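Local coordinates for protein synthesis inhibitor I (Hordeum vulgare, PDB 4FBC) that belongs to the plant ribosome-inactivating proteins and is modelled here with adenosine monophosphate in its pocket, at residues M207-N212 / I240-V245; H44-R49 / A219-T224; V132-Q137 / G201-E206; F65-K70 / L80-D85. The protein carries 3 engineered substitutions. All blocks are in the same frame, centred on the assembly; numbering follows the deposited sequence.

Contact 1: M207-N212 / I240-V245; sequences MKAQVN and IEKMGV
Gln210 NE2 gives the carbonyl oxygen of Met243 a hydrogen bond of 2.9 Å (Gln210 NE2 to Met243 O), tying helix 205-211 to the turn at 240-245. That turn is a short 3-10 segment, 241-243, closed by a G1 beta bulge in which Gly244 and Val245 both face Ile240. Ile240 O accepts from Met243 N and Val245 N, which arrive on opposite faces of its carbonyl plane, and Gly244 takes the positive phi of 75° that goes with the bulge. The bond from Gln210 lies in the plane of its own amide as well as in that of the carbonyl. The other end of this amide is held too, since OE1 is hydrogen-bonded to Thr182 OG1, and the two bonds together fix the flip of the group. Beneath the polar bond the aliphatic parts meet: Gln210 CG rests 3.8 Å from Met243 CB. The methyl of Ala209 points into the turn, with CB 3.3 Å from Lys242 O and 3.8 Å from Met243 CG. Fully extended, with chi2 and chi3 both near 180°, the Met243 chain runs along the helix past Gln210 CA, and its CE methyl stops 3.4 Å from Ala209 O.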
loop_
_atom_site.group_PDB
_atom_site.type_symbol
_atom_site.label_atom_id
_atom_site.label_comp_id
_atom_site.label_asym_id
_atom_site.label_seq_id
_atom_site.Cartn_x
_atom_site.Cartn_y
_atom_site.Cartn_z
ATOM N N MET A 207 2.106 -2.270 14.940
ATOM C CA MET A 207 1.841 -2.219 13.505
ATOM C C MET A 207 0.604 -1.384 13.175
ATOM O O MET A 207 0.579 -0.694 12.152
ATOM C CB MET A 207 1.743 -3.624 12.891
ATOM C CG MET A 207 3.109 -4.250 12.636
ATOM S SD MET A 207 2.985 -5.825 11.762
ATOM C CE MET A 207 2.227 -6.842 13.015
ATOM N N LYS A 208 -0.413 -1.440 14.040
ATOM C CA LYS A 208 -1.579 -0.579 13.861
ATOM C C LYS A 208 -1.134 0.878 13.889
ATOM O O LYS A 208 -1.523 1.657 13.023
ATOM C CB LYS A 208 -2.654 -0.834 14.934
ATOM C CG LYS A 208 -3.786 0.203 14.901
ATOM C CD LYS A 208 -4.977 -0.209 15.763
ATOM C CE LYS A 208 -4.610 -0.298 17.241
ATOM N NZ LYS A 208 -5.741 -0.887 18.038
ATOM N N ALA A 209 -0.299 1.233 14.865
ATOM C CA ALA A 209 0.210 2.606 14.982
ATOM C C ALA A 209 1.026 3.001 13.753
ATOM O O ALA A 209 0.887 4.119 13.230
ATOM C CB ALA A 209 1.035 2.768 16.249
ATOM N N GLN A 210 1.874 2.081 13.291
ATOM C CA GLN A 210 2.649 2.290 12.067
ATOM C C GLN A 210 1.743 2.540 10.869
ATOM O O GLN A 210 1.901 3.548 10.161
ATOM C CB GLN A 210 3.554 1.077 11.796
ATOM C CG GLN A 210 4.693 0.904 12.806
ATOM C CD GLN A 210 5.206 -0.520 12.861
ATOM O OE1 GLN A 210 4.965 -1.311 11.946
ATOM N NE2 GLN A 210 5.898 -0.861 13.938
ATOM N N VAL A 211 0.790 1.635 10.648
ATOM C CA VAL A 211 -0.161 1.775 9.545
ATOM C C VAL A 211 -0.900 3.121 9.604
ATOM O O VAL A 211 -1.071 3.792 8.581
ATOM C CB VAL A 211 -1.162 0.599 9.496
ATOM C CG1 VAL A 211 -2.324 0.917 8.563
ATOM C CG2 VAL A 211 -0.451 -0.681 9.032
ATOM N N ASN A 212 -1.296 3.528 10.808
ATOM C CA ASN A 212 -2.019 4.793 10.981
ATOM C C ASN A 212 -1.124 6.045 11.024
ATOM O O ASN A 212 -1.625 7.167 11.178
ATOM C CB ASN A 212 -2.914 4.722 12.230
ATOM C CG ASN A 212 -4.126 3.819 12.036
ATOM O OD1 ASN A 212 -4.590 3.600 10.911
ATOM N ND2 ASN A 212 -4.653 3.297 13.143
ATOM N N ILE A 240 9.019 7.280 18.260
ATOM C CA ILE A 240 7.572 7.162 18.176
ATOM C C ILE A 240 7.228 5.888 18.947
ATOM O O ILE A 240 7.164 4.789 18.384
ATOM C CB ILE A 240 7.084 7.104 16.710
ATOM C CG1 ILE A 240 7.618 8.298 15.912
ATOM C CG2 ILE A 240 5.564 7.080 16.641
ATOM C CD1 ILE A 240 7.190 8.287 14.443
ATOM N N GLU A 241 7.036 6.052 20.252
ATOM C CA GLU A 241 6.911 4.924 21.167
ATOM C C GLU A 241 5.752 4.000 20.814
ATOM O O GLU A 241 5.835 2.777 20.975
ATOM C CB GLU A 241 6.749 5.439 22.598
ATOM C CG GLU A 241 7.384 4.535 23.621
ATOM C CD GLU A 241 8.851 4.300 23.328
ATOM O OE1 GLU A 241 9.588 5.294 23.115
ATOM O OE2 GLU A 241 9.262 3.118 23.297
ATOM N N LYS A 242 4.668 4.594 20.334
ATOM C CA LYS A 242 3.461 3.852 20.013
ATOM C C LYS A 242 3.688 2.868 18.860
ATOM O O LYS A 242 2.996 1.851 18.751
ATOM C CB LYS A 242 2.349 4.842 19.660
ATOM C CG LYS A 242 0.948 4.330 19.899
ATOM C CD LYS A 242 -0.083 5.371 19.467
ATOM C CE LYS A 242 -1.441 4.732 19.217
ATOM N NZ LYS A 242 -2.477 5.744 18.838
ATOM N N MET A 243 4.647 3.190 17.994
ATOM C CA MET A 243 5.013 2.315 16.880
ATOM C C MET A 243 6.105 1.316 17.241
ATOM O O MET A 243 6.460 0.449 16.424
ATOM C CB MET A 243 5.511 3.153 15.706
ATOM C CG MET A 243 4.461 4.049 15.112
ATOM S SD MET A 243 5.189 4.907 13.713
ATOM C CE MET A 243 3.814 5.932 13.190
ATOM N N GLY A 244 6.657 1.449 18.444
ATOM C CA GLY A 244 7.769 0.611 18.872
ATOM C C GLY A 244 9.076 1.026 18.208
ATOM O O GLY A 244 10.048 0.268 18.192
ATOM N N VAL A 245 9.095 2.240 17.667
ATOM C CA VAL A 245 10.229 2.725 16.889
ATOM C C VAL A 245 10.930 3.849 17.622
ATOM O O VAL A 245 10.458 4.987 17.630
ATOM C CB VAL A 245 9.760 3.226 15.503
ATOM C CG1 VAL A 245 10.939 3.800 14.705
ATOM C CG2 VAL A 245 9.094 2.107 14.739
#

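Contact 2: H44-R49 / A219-T224; sequences HFSHNR and AALLKT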
loop_
_atom_site.group_PDB
_atom_site.type_symbol
_atom_site.label_atom_id
_atom_site.label_comp_id
_atom_site.label_asym_id
_atom_site.label_seq_id
_atom_site.Cartn_x
_atom_site.Cartn_y
_atom_site.Cartn_z
ATOM N N HIS A 44 16.498 9.221 -4.598
ATOM C CA HIS A 44 16.196 9.575 -3.213
ATOM C C HIS A 44 15.919 8.348 -2.347
ATOM O O HIS A 44 14.823 7.773 -2.390
ATOM C CB HIS A 44 14.985 10.530 -3.169
ATOM C CG HIS A 44 14.729 11.126 -1.818
ATOM N ND1 HIS A 44 13.526 11.708 -1.477
ATOM C CD2 HIS A 44 15.523 11.228 -0.728
ATOM C CE1 HIS A 44 13.592 12.146 -0.231
ATOM N NE2 HIS A 44 14.792 11.871 0.247
ATOM N N PHE A 45 16.924 7.948 -1.571
ATOM C CA PHE A 45 16.748 6.917 -0.552
ATOM C C PHE A 45 16.963 7.550 0.810
ATOM O O PHE A 45 17.588 8.603 0.912
ATOM C CB PHE A 45 17.808 5.818 -0.718
ATOM C CG PHE A 45 17.588 4.921 -1.888
ATOM C CD1 PHE A 45 17.894 5.348 -3.177
ATOM C CD2 PHE A 45 17.143 3.619 -1.696
ATOM C CE1 PHE A 45 17.713 4.490 -4.267
ATOM C CE2 PHE A 45 16.952 2.761 -2.777
ATOM C CZ PHE A 45 17.238 3.204 -4.066
ATOM N N SER A 46 16.463 6.900 1.864
ATOM C CA SER A 46 16.753 7.311 3.241
ATOM C C SER A 46 17.159 6.073 4.019
ATOM O O SER A 46 16.365 5.138 4.124
ATOM C CB SER A 46 15.507 7.917 3.901
ATOM O OG SER A 46 15.792 8.339 5.232
ATOM N N HIS A 47 18.379 6.077 4.564
ATOM C CA HIS A 47 18.922 4.920 5.295
ATOM C C HIS A 47 18.763 3.640 4.481
ATOM O O HIS A 47 18.381 2.579 5.006
ATOM C CB HIS A 47 18.255 4.795 6.671
ATOM C CG HIS A 47 18.437 6.009 7.529
ATOM N ND1 HIS A 47 19.213 6.009 8.669
ATOM C CD2 HIS A 47 17.964 7.272 7.394
ATOM C CE1 HIS A 47 19.198 7.217 9.208
ATOM N NE2 HIS A 47 18.451 8.000 8.455
ATOM N N ASN A 48 19.058 3.762 3.190
ATOM C CA ASN A 48 18.969 2.659 2.231
ATOM C C ASN A 48 17.570 2.046 2.107
ATOM O O ASN A 48 17.419 0.879 1.732
ATOM C CB ASN A 48 20.020 1.577 2.524
ATOM C CG ASN A 48 20.306 0.694 1.318
ATOM O OD1 ASN A 48 20.027 1.076 0.175
ATOM N ND2 ASN A 48 20.867 -0.491 1.564
ATOM N N ARG A 49 16.549 2.845 2.415
ATOM C CA ARG A 49 15.174 2.462 2.135
ATOM C C ARG A 49 14.675 3.380 1.030
ATOM O O ARG A 49 15.019 4.569 1.008
ATOM C CB ARG A 49 14.281 2.640 3.369
ATOM C CG ARG A 49 14.667 1.784 4.569
ATOM C CD ARG A 49 14.847 0.312 4.190
ATOM N NE ARG A 49 13.687 -0.227 3.485
ATOM C CZ ARG A 49 13.728 -1.270 2.665
ATOM N NH1 ARG A 49 14.883 -1.897 2.452
ATOM N NH2 ARG A 49 12.622 -1.692 2.057
ATOM N N ALA A 219 8.340 11.005 7.655
ATOM C CA ALA A 219 8.914 12.310 7.966
ATOM C C ALA A 219 9.974 12.235 9.070
ATOM O O ALA A 219 11.012 12.876 8.973
ATOM C CB ALA A 219 7.819 13.299 8.336
ATOM N N ALA A 220 9.719 11.457 10.123
ATOM C CA ALA A 220 10.698 11.299 11.195
ATOM C C ALA A 220 12.061 10.783 10.720
ATOM O O ALA A 220 13.108 11.227 11.197
ATOM C CB ALA A 220 10.140 10.405 12.306
ATOM N N LEU A 221 12.060 9.824 9.798
ATOM C CA LEU A 221 13.328 9.344 9.271
ATOM C C LEU A 221 13.969 10.358 8.317
ATOM O O LEU A 221 15.178 10.592 8.387
ATOM C CB LEU A 221 13.163 7.980 8.590
ATOM C CG LEU A 221 14.492 7.315 8.254
ATOM C CD1 LEU A 221 15.318 7.060 9.522
ATOM C CD2 LEU A 221 14.231 6.007 7.521
ATOM N N LEU A 222 13.162 10.967 7.445
ATOM C CA LEU A 222 13.678 11.972 6.503
ATOM C C LEU A 222 14.395 13.131 7.198
ATOM O O LEU A 222 15.382 13.667 6.683
ATOM C CB LEU A 222 12.550 12.514 5.618
ATOM C CG LEU A 222 12.016 11.524 4.576
ATOM C CD1 LEU A 222 10.703 12.016 3.969
ATOM C CD2 LEU A 222 13.058 11.306 3.490
ATOM N N LYS A 223 13.891 13.524 8.362
ATOM C CA LYS A 223 14.510 14.603 9.130
ATOM C C LYS A 223 15.948 14.294 9.525
ATOM O O LYS A 223 16.784 15.198 9.620
ATOM C CB LYS A 223 13.665 14.928 10.366
ATOM C CG LYS A 223 12.387 15.673 10.035
ATOM C CD LYS A 223 11.545 15.930 11.263
ATOM C CE LYS A 223 10.266 16.664 10.882
ATOM N NZ LYS A 223 9.400 16.942 12.075
ATOM N N THR A 224 16.254 13.020 9.736
ATOM C CA THR A 224 17.604 12.647 10.150
ATOM C C THR A 224 18.634 12.758 9.018
ATOM O O THR A 224 19.848 12.767 9.265
ATOM C CB THR A 224 17.646 11.226 10.788
ATOM O OG1 THR A 224 17.359 10.240 9.790
ATOM C CG2 THR A 224 16.639 11.118 11.935
#
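His47 reaches from the hairpin turn to helix 214-225, its CB directed at the helix and its CG set beside the backbone N (chi1 -59°). From CG outward the imidazole has Leu221 CD1 over one face, 3.6 Å from the ring centroid and 21° off the normal, a CH-pi contact displaced toward the rim at CD2 and NE2. His47 CD2 is also 3.6 Å from Leu221 CG. At the tip His47 NE2 donates to Thr224 OG1 over 2.8 Å, with the hydroxyl oxygen tilted 22° out of the ring plane. Thr224 OG1 donates its own hydrogen bond to Leu221 O, 2.6 Å away, which leaves the hydroxyl oxygen to act as acceptor for His47 NE2. His47 stands at the second position of a type I' beta turn, Ser46 to Arg49, which closes the two-stranded hairpin of strands 45-46 and 49-50; its positive phi belongs to that turn. Ala248 and Ala252 of helix 248-254 also touch His47. Next to it, Ser46 OG lies 3.4 Å from Leu221 CG and is hydrogen-bonded to Asp225 OD2. Farther back along the segment, the His44 ring meets the other leucine, its NE2 3.7 Å from Leu222 CD2.

Contact 3: V132-Q137 / G201-E206; sequences VALGRQ and GKIGNE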
loop_
_atom_site.group_PDB
_atom_site.type_symbol
_atom_site.label_atom_id
_atom_site.label_comp_id
_atom_site.label_asym_id
_atom_site.label_seq_id
_atom_site.Cartn_x
_atom_site.Cartn_y
_atom_site.Cartn_z
ATOM N N VAL A 132 -8.764 -7.349 12.325
ATOM C CA VAL A 132 -8.849 -7.931 10.988
ATOM C C VAL A 132 -7.966 -9.170 10.831
ATOM O O VAL A 132 -6.739 -9.087 10.903
ATOM C CB VAL A 132 -8.451 -6.910 9.902
ATOM C CG1 VAL A 132 -8.690 -7.486 8.516
ATOM C CG2 VAL A 132 -9.231 -5.610 10.087
ATOM N N ALA A 133 -8.593 -10.318 10.591
ATOM C CA ALA A 133 -7.847 -11.552 10.356
ATOM C C ALA A 133 -7.150 -11.518 9.002
ATOM O O ALA A 133 -7.782 -11.274 7.970
ATOM C CB ALA A 133 -8.765 -12.759 10.446
ATOM N N LEU A 134 -5.848 -11.772 9.010
ATOM C CA LEU A 134 -5.084 -11.866 7.775
ATOM C C LEU A 134 -4.585 -13.301 7.623
ATOM O O LEU A 134 -4.460 -14.023 8.618
ATOM C CB LEU A 134 -3.910 -10.889 7.808
ATOM C CG LEU A 134 -4.316 -9.422 8.033
ATOM C CD1 LEU A 134 -3.103 -8.521 8.112
ATOM C CD2 LEU A 134 -5.247 -8.965 6.943
ATOM N N GLY A 135 -4.304 -13.707 6.391
ATOM C CA GLY A 135 -3.807 -15.050 6.123
ATOM C C GLY A 135 -4.075 -15.458 4.690
ATOM O O GLY A 135 -4.700 -14.706 3.931
ATOM N N ARG A 136 -3.621 -16.651 4.308
ATOM C CA ARG A 136 -3.820 -17.127 2.942
ATOM C C ARG A 136 -5.299 -17.262 2.545
ATOM O O ARG A 136 -5.698 -16.790 1.483
ATOM C CB ARG A 136 -3.086 -18.451 2.701
ATOM C CG ARG A 136 -2.979 -18.800 1.225
ATOM C CD ARG A 136 -2.383 -20.184 0.989
ATOM N NE ARG A 136 -0.988 -20.306 1.414
ATOM C CZ ARG A 136 0.056 -19.830 0.739
ATOM N NH1 ARG A 136 -0.126 -19.149 -0.381
ATOM N NH2 ARG A 136 1.291 -20.020 1.190
ATOM N N GLN A 137 -6.109 -17.912 3.378
ATOM C CA GLN A 137 -7.522 -18.076 3.040
ATOM C C GLN A 137 -8.282 -16.741 3.016
ATOM O O GLN A 137 -9.177 -16.548 2.187
ATOM C CB GLN A 137 -8.219 -19.068 3.972
ATOM C CG GLN A 137 -9.519 -19.583 3.390
ATOM C CD GLN A 137 -9.287 -20.311 2.080
ATOM O OE1 GLN A 137 -8.460 -21.221 2.012
ATOM N NE2 GLN A 137 -9.985 -19.894 1.025
ATOM N N GLY A 201 -3.843 -14.603 11.419
ATOM C CA GLY A 201 -3.349 -13.784 12.510
ATOM C C GLY A 201 -3.814 -12.348 12.381
ATOM O O GLY A 201 -4.246 -11.923 11.311
ATOM N N LYS A 202 -3.737 -11.608 13.484
ATOM C CA LYS A 202 -4.101 -10.197 13.497
ATOM C C LYS A 202 -2.889 -9.362 13.915
ATOM O O LYS A 202 -2.058 -9.803 14.716
ATOM C CB LYS A 202 -5.302 -9.965 14.430
ATOM C CG LYS A 202 -6.543 -10.738 14.003
ATOM C CD LYS A 202 -7.747 -10.527 14.922
ATOM C CE LYS A 202 -8.965 -11.277 14.375
ATOM N NZ LYS A 202 -10.237 -10.929 15.077
ATOM N N ILE A 203 -2.772 -8.158 13.365
ATOM C CA ILE A 203 -1.635 -7.304 13.703
ATOM C C ILE A 203 -1.755 -6.780 15.130
ATOM O O ILE A 203 -2.862 -6.642 15.664
ATOM C CB ILE A 203 -1.495 -6.103 12.725
ATOM C CG1 ILE A 203 -2.571 -5.049 13.002
ATOM C CG2 ILE A 203 -1.536 -6.568 11.269
ATOM C CD1 ILE A 203 -2.542 -3.882 12.029
ATOM N N GLY A 204 -0.620 -6.484 15.750
ATOM C CA GLY A 204 -0.607 -5.924 17.091
ATOM C C GLY A 204 -0.701 -4.412 17.069
ATOM O O GLY A 204 -0.827 -3.811 15.999
ATOM N N ASN A 205 -0.627 -3.794 18.243
ATOM C CA ASN A 205 -0.771 -2.344 18.363
ATOM C C ASN A 205 0.343 -1.526 17.718
ATOM O O ASN A 205 0.083 -0.424 17.223
ATOM C CB ASN A 205 -0.920 -1.933 19.832
ATOM C CG ASN A 205 -2.281 -2.283 20.395
ATOM O OD1 ASN A 205 -3.249 -2.442 19.651
ATOM N ND2 ASN A 205 -2.359 -2.412 21.718
ATOM N N GLU A 206 1.573 -2.041 17.737
ATOM C CA GLU A 206 2.694 -1.334 17.110
ATOM C C GLU A 206 2.481 -1.179 15.609
ATOM O O GLU A 206 2.644 -0.080 15.067
ATOM C CB GLU A 206 4.032 -2.045 17.377
ATOM C CG GLU A 206 4.477 -2.061 18.835
ATOM C CD GLU A 206 3.871 -3.204 19.626
ATOM O OE1 GLU A 206 3.099 -3.997 19.048
ATOM O OE2 GLU A 206 4.165 -3.315 20.836
HETATM O O HOH W 1 -4.971 -7.191 11.831
#
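Leu134 and Gly201 exchange a pair of backbone hydrogen bonds: Leu134 N reaches Gly201 O at 2.8 Å, and Gly201 N returns one to Leu134 O at 2.9 Å. Next in the same shell, Leu134 CD1 meets Ile203 CG2 at 4.0 Å, the two branched side chains passing at a slant. Lys202 lays its extended aliphatic chain alongside the backbone of 132-133: CG is 3.5 Å from Val132 O, and CE is 3.9 Å from Ala133 N. The reciprocal bonds make Leu134 and Gly201 the one bridge between these segments, an antiparallel hydrogen-bonded pair in a short, weakly bonded two-stranded sheet (134-135 with 200-201). Beyond that pair a water carries the connection on, giving a hydrogen bond to Val132 O at 2.8 Å and accepting one from Ile203 N at 2.9 Å. Both segments then turn into helices, Gly135 being the N-cap of helix 136-147 and Gly204 that of helix 205-211. A second shell sets these pieces in place. Leu172 and Met173 of helix 157-179, with Phe186 and Leu190 of helix 181-190, pack against the Leu134 side chain, and Phe186 touches Ile203 as well. The far end of Lys202 is held separately, its NZ hydrogen-bonded to Asn131 O.

Contact 4: F65-K70 / L80-D85; sequences FHVVLK and LAIRAD
Phe65 turns one face of its ring to Ile82 across the strand pair, with Ile82 CB 4.0 Å from the ring centroid and 23° off the normal, a CH-pi contact displaced toward the rim. The branch methyl touches the rim of the ring, Ile82 CG2 being 3.5 Å from Phe65 CE1. The ring gets there because its CG sits between the backbone N and the carbonyl carbon (chi1 70°), which swings it over the neighbouring strand. Its edge meets the chain where that strand runs out: Ala84 CA, just past the end, lies in the ring plane, and Arg83 O is 3.5 Å from Phe65 CE1. The other branch of Ile82 runs toward Val67, CD1 resting 3.8 Å from Val67 CG2 as the two side chains pass at an angle. Leu80 and Leu69 extend the same apolar face, touching through their CD1 methyls. Helices 25-39 and 157-179 cover this side, Phe31 meeting Val67 and Asn175 meeting Ile82. On the reverse face His66 and Ala81 are a non-hydrogen-bonded pair, and His66 CA makes a CH...O contact of 3.2 Å with Leu80 O; the ring's NE2 bonds to Val10 O. Hydrogen-bonded pairs Phe65-Ile82 and Val67-Leu80 complete an antiparallel beta hairpin, strands 64-70 and 78-83, inside the mixed six-stranded sheet of the ribosome-inactivating protein fold.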
loop_
_atom_site.group_PDB
_atom_site.type_symbol
_atom_site.label_atom_id
_atom_site.label_comp_id
_atom_site.label_asym_id
_atom_site.label_seq_id
_atom_site.Cartn_x
_atom_site.Cartn_y
_atom_site.Cartn_z
ATOM N N PHE A 65 -0.274 2.162 -10.751
ATOM C CA PHE A 65 0.172 0.808 -11.084
ATOM C C PHE A 65 -0.952 -0.180 -10.823
ATOM O O PHE A 65 -1.935 0.159 -10.161
ATOM C CB PHE A 65 1.485 0.411 -10.368
ATOM C CG PHE A 65 1.363 0.207 -8.874
ATOM C CD1 PHE A 65 1.385 1.299 -8.011
ATOM C CD2 PHE A 65 1.309 -1.073 -8.331
ATOM C CE1 PHE A 65 1.304 1.128 -6.627
ATOM C CE2 PHE A 65 1.229 -1.260 -6.941
ATOM C CZ PHE A 65 1.227 -0.155 -6.091
ATOM N N HIS A 66 -0.828 -1.380 -11.381
ATOM C CA HIS A 66 -1.778 -2.455 -11.123
ATOM C C HIS A 66 -1.164 -3.569 -10.294
ATOM O O HIS A 66 0.024 -3.875 -10.412
ATOM C CB HIS A 66 -2.308 -3.051 -12.428
ATOM C CG HIS A 66 -3.255 -2.151 -13.157
ATOM N ND1 HIS A 66 -3.851 -2.507 -14.349
ATOM C CD2 HIS A 66 -3.706 -0.908 -12.862
ATOM C CE1 HIS A 66 -4.630 -1.519 -14.757
ATOM N NE2 HIS A 66 -4.557 -0.536 -13.875
ATOM N N VAL A 67 -1.990 -4.154 -9.439
ATOM C CA VAL A 67 -1.653 -5.411 -8.790
ATOM C C VAL A 67 -2.671 -6.436 -9.255
ATOM O O VAL A 67 -3.884 -6.189 -9.212
ATOM C CB VAL A 67 -1.654 -5.284 -7.262
ATOM C CG1 VAL A 67 -1.663 -6.668 -6.600
ATOM C CG2 VAL A 67 -0.441 -4.484 -6.810
ATOM N N VAL A 68 -2.184 -7.575 -9.728
ATOM C CA VAL A 68 -3.076 -8.659 -10.124
ATOM C C VAL A 68 -2.945 -9.824 -9.155
ATOM O O VAL A 68 -1.846 -10.351 -8.954
ATOM C CB VAL A 68 -2.786 -9.129 -11.553
ATOM C CG1 VAL A 68 -3.621 -10.350 -11.883
ATOM C CG2 VAL A 68 -3.082 -8.001 -12.534
ATOM N N LEU A 69 -4.066 -10.209 -8.554
ATOM C CA LEU A 69 -4.100 -11.284 -7.576
ATOM C C LEU A 69 -4.856 -12.465 -8.171
ATOM O O LEU A 69 -6.040 -12.355 -8.489
ATOM C CB LEU A 69 -4.766 -10.818 -6.279
ATOM C CG LEU A 69 -4.075 -9.658 -5.560
ATOM C CD1 LEU A 69 -4.866 -9.222 -4.330
ATOM C CD2 LEU A 69 -2.640 -10.036 -5.173
ATOM N N LYS A 70 -4.169 -13.595 -8.313
ATOM C CA LYS A 70 -4.731 -14.761 -8.991
ATOM C C LYS A 70 -5.037 -15.901 -8.017
ATOM O O LYS A 70 -4.236 -16.201 -7.138
ATOM C CB LYS A 70 -3.754 -15.240 -10.072
ATOM C CG LYS A 70 -3.453 -14.179 -11.124
ATOM C CD LYS A 70 -2.277 -14.555 -12.018
ATOM C CE LYS A 70 -2.513 -15.872 -12.731
ATOM N NZ LYS A 70 -1.551 -16.068 -13.852
ATOM N N LEU A 80 -6.191 -4.675 -9.243
ATOM C CA LEU A 80 -6.322 -3.525 -8.356
ATOM C C LEU A 80 -5.647 -2.324 -9.000
ATOM O O LEU A 80 -4.544 -2.447 -9.528
ATOM C CB LEU A 80 -5.627 -3.813 -7.025
ATOM C CG LEU A 80 -6.010 -5.109 -6.324
ATOM C CD1 LEU A 80 -5.301 -5.209 -4.971
ATOM C CD2 LEU A 80 -7.514 -5.177 -6.144
ATOM N N ALA A 81 -6.293 -1.161 -8.937
ATOM C CA ALA A 81 -5.689 0.079 -9.403
ATOM C C ALA A 81 -5.214 0.892 -8.204
ATOM O O ALA A 81 -6.012 1.292 -7.352
ATOM C CB ALA A 81 -6.690 0.881 -10.229
ATOM N N ILE A 82 -3.908 1.134 -8.139
ATOM C CA ILE A 82 -3.295 1.771 -6.977
ATOM C C ILE A 82 -2.438 2.955 -7.425
ATOM O O ILE A 82 -1.720 2.868 -8.418
ATOM C CB ILE A 82 -2.420 0.747 -6.197
ATOM C CG1 ILE A 82 -3.258 -0.465 -5.775
ATOM C CG2 ILE A 82 -1.789 1.400 -4.980
ATOM C CD1 ILE A 82 -2.419 -1.656 -5.239
ATOM N N ARG A 83 -2.508 4.068 -6.703
ATOM C CA ARG A 83 -1.714 5.241 -7.064
ATOM C C ARG A 83 -0.227 4.964 -6.856
ATOM O O ARG A 83 0.153 4.352 -5.859
ATOM C CB ARG A 83 -2.153 6.456 -6.243
ATOM C CG ARG A 83 -3.524 6.976 -6.651
ATOM C CD ARG A 83 -3.984 8.140 -5.785
ATOM N NE ARG A 83 -3.014 9.231 -5.764
ATOM C CZ ARG A 83 -3.253 10.441 -5.265
ATOM N NH1 ARG A 83 -4.437 10.714 -4.737
ATOM N NH2 ARG A 83 -2.306 11.372 -5.299
ATOM N N ALA A 84 0.604 5.413 -7.795
ATOM C CA ALA A 84 2.051 5.190 -7.698
ATOM C C ALA A 84 2.777 6.282 -6.919
ATOM O O ALA A 84 4.004 6.228 -6.777
ATOM C CB ALA A 84 2.671 5.023 -9.094
ATOM N N ASP A 85 2.034 7.270 -6.422
ATOM C CA ASP A 85 2.638 8.349 -5.641
ATOM C C ASP A 85 2.417 8.198 -4.142
ATOM O O ASP A 85 3.282 8.572 -3.350
ATOM C CB ASP A 85 2.182 9.742 -6.135
ATOM C CG ASP A 85 0.679 9.847 -6.332
ATOM O OD1 ASP A 85 -0.068 8.946 -5.895
ATOM O OD2 ASP A 85 0.232 10.860 -6.934
#

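Overall arrangement
Contact 4 comes first to completion along the chain, in the mixed sheet about 9 Å from the chain centre and with the Ile82 side chain about 7 Å from the bound AMP. Contact 3 follows, then contact 1; both use helix 205-211 and touch, Glu206 packing on Met243 and Ile203 on Lys208, with centres about 15 Å apart. Contact 2 spans the longest interval, 170 residues, and encloses contacts 3 and 4 in sequence, while its segments alternate with those of contact 1. It also touches contact 1, through Ala220 and Ile240. Contact 1 thus links contacts 2 and 3, centres about 27 Å apart, through consecutive helices 205-211 and 214-225, whereas contact 4 belongs to the sheet near AMP, about 21 to 25 Å from the others, centre to centre.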